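Local structure of glutamyl endopeptidase (Staphylococcus epidermidis, 6PYM) at residues Val22-Ile27 against Ser64-Ala69. The protein is a secreted serine endopeptidase that probably cleaves peptide bonds on the carbonyl side of glutamic acid, and also of aspartic acid. The protein carries 1 engineered substitution. Numbering follows the deposited sequence.
Sequences VSFIYI and SVHPSA
Ser23 and Pro67 draw the two antiparallel backbones to 4.0 Å between their CA atoms. Ser23 OG lies over the proline, 3.4 Å from Pro67 CA, while its hydrogen bond goes to Ala21 O; Ser23 CB meets Val65 CG1. With Ile25, these side chains face the interior, where Val40, Ile46, Leu97 and Val99 pack around them. The pairing of 22-27 with 64-67 joins the first and last strands in the order of the six-stranded sheet and so closes the N-terminal barrel of the chymotrypsin-like fold. Reciprocal backbone hydrogen bonds link Tyr26 with Ser64 and Phe24 with His66; Phe24 N meets His66 O from well above the carbonyl plane. A type II turn from His66 to Ala69 then brings Ser68 N into a hydrogen bond with Val22 O (2.8 Å) and sets Ala69 CB 3.7 Å from Phe24 CB. On the face carrying Phe24 and His66, away from the barrel interior, their rings run side by side, planes at 43°, with His66 ND1 3.7 Å from Phe24 CD2 at the phenyl edge. Side-chain packing is looser at Tyr26 and Ser64, both partly exposed, where a water bridges Tyr26 O and Ser64 OG and the tyrosine ring leads away to stack on Tyr33.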
# COMPACT_ATOMS: atom_id res chain seq x y z
N VAL A 22 1.20 6.14 3.69
CA VAL A 22 0.26 5.04 3.86
C VAL A 22 -1.16 5.57 3.75
O VAL A 22 -1.51 6.57 4.39
CB VAL A 22 0.51 4.34 5.21
CG1 VAL A 22 -0.45 3.18 5.40
CG2 VAL A 22 1.96 3.86 5.30
N SER A 23 -2.00 4.91 2.93
CA SER A 23 -3.27 5.48 2.54
C SER A 23 -4.42 4.49 2.71
O SER A 23 -4.28 3.29 2.45
CB SER A 23 -3.24 5.95 1.09
OG SER A 23 -2.20 6.90 0.89
N PHE A 24 -5.57 5.03 3.10
CA PHE A 24 -6.82 4.30 3.26
C PHE A 24 -7.67 4.47 2.01
O PHE A 24 -7.80 5.59 1.49
CB PHE A 24 -7.54 4.86 4.49
CG PHE A 24 -8.97 4.40 4.64
CD1 PHE A 24 -9.27 3.11 5.03
CD2 PHE A 24 -10.02 5.30 4.43
CE1 PHE A 24 -10.59 2.70 5.19
CE2 PHE A 24 -11.33 4.90 4.59
CZ PHE A 24 -11.61 3.61 4.97
N ILE A 25 -8.23 3.37 1.51
CA ILE A 25 -9.02 3.37 0.29
C ILE A 25 -10.45 2.97 0.62
O ILE A 25 -10.68 1.96 1.30
CB ILE A 25 -8.43 2.42 -0.76
CG1 ILE A 25 -7.00 2.86 -1.10
CG2 ILE A 25 -9.29 2.40 -2.01
CD1 ILE A 25 -6.35 2.03 -2.21
N TYR A 26 -11.42 3.74 0.13
CA TYR A 26 -12.83 3.51 0.39
C TYR A 26 -13.56 3.49 -0.95
O TYR A 26 -13.43 4.42 -1.74
CB TYR A 26 -13.39 4.63 1.27
CG TYR A 26 -14.82 4.43 1.73
CD1 TYR A 26 -15.89 4.90 0.97
CD2 TYR A 26 -15.10 3.81 2.95
CE1 TYR A 26 -17.21 4.74 1.40
CE2 TYR A 26 -16.41 3.64 3.38
CZ TYR A 26 -17.45 4.11 2.61
OH TYR A 26 -18.75 3.94 3.06
N ILE A 27 -14.30 2.41 -1.21
CA ILE A 27 -15.04 2.25 -2.46
C ILE A 27 -16.48 1.85 -2.12
O ILE A 27 -16.71 0.74 -1.62
CB ILE A 27 -14.40 1.20 -3.38
CG1 ILE A 27 -12.94 1.54 -3.68
CG2 ILE A 27 -15.19 1.10 -4.69
CD1 ILE A 27 -12.20 0.46 -4.46
N SER A 64 -12.10 6.57 -3.33
CA SER A 64 -11.58 7.63 -2.47
C SER A 64 -10.29 7.18 -1.81
O SER A 64 -10.23 6.08 -1.24
CB SER A 64 -12.59 7.98 -1.38
OG SER A 64 -13.75 8.60 -1.91
N VAL A 65 -9.28 8.03 -1.85
CA VAL A 65 -7.96 7.75 -1.27
C VAL A 65 -7.69 8.78 -0.19
O VAL A 65 -7.71 9.99 -0.47
CB VAL A 65 -6.86 7.79 -2.34
CG1 VAL A 65 -5.50 7.54 -1.71
CG2 VAL A 65 -7.15 6.79 -3.45
N HIS A 66 -7.41 8.31 1.02
CA HIS A 66 -7.17 9.18 2.17
C HIS A 66 -5.76 8.92 2.68
O HIS A 66 -5.55 8.02 3.51
CB HIS A 66 -8.19 8.89 3.28
CG HIS A 66 -9.62 9.16 2.90
ND1 HIS A 66 -10.44 8.26 2.26
CD2 HIS A 66 -10.40 10.24 3.16
CE1 HIS A 66 -11.65 8.78 2.13
NE2 HIS A 66 -11.65 9.98 2.66
N PRO A 67 -4.76 9.66 2.22
CA PRO A 67 -3.40 9.44 2.74
C PRO A 67 -3.33 9.88 4.19
O PRO A 67 -3.92 10.90 4.57
CB PRO A 67 -2.53 10.33 1.84
CG PRO A 67 -3.45 11.43 1.41
CD PRO A 67 -4.82 10.81 1.30
N SER A 68 -2.63 9.10 5.00
CA SER A 68 -2.41 9.43 6.41
C SER A 68 -3.69 9.36 7.23
O SER A 68 -3.75 9.98 8.30
CB SER A 68 -1.74 10.80 6.62
OG SER A 68 -0.94 11.22 5.53
N ALA A 69 -4.72 8.65 6.77
CA ALA A 69 -5.95 8.56 7.54
C ALA A 69 -5.66 8.04 8.94
O ALA A 69 -4.86 7.11 9.11
CB ALA A 69 -6.93 7.63 6.85
O HOH W 1 -15.46 6.68 -2.56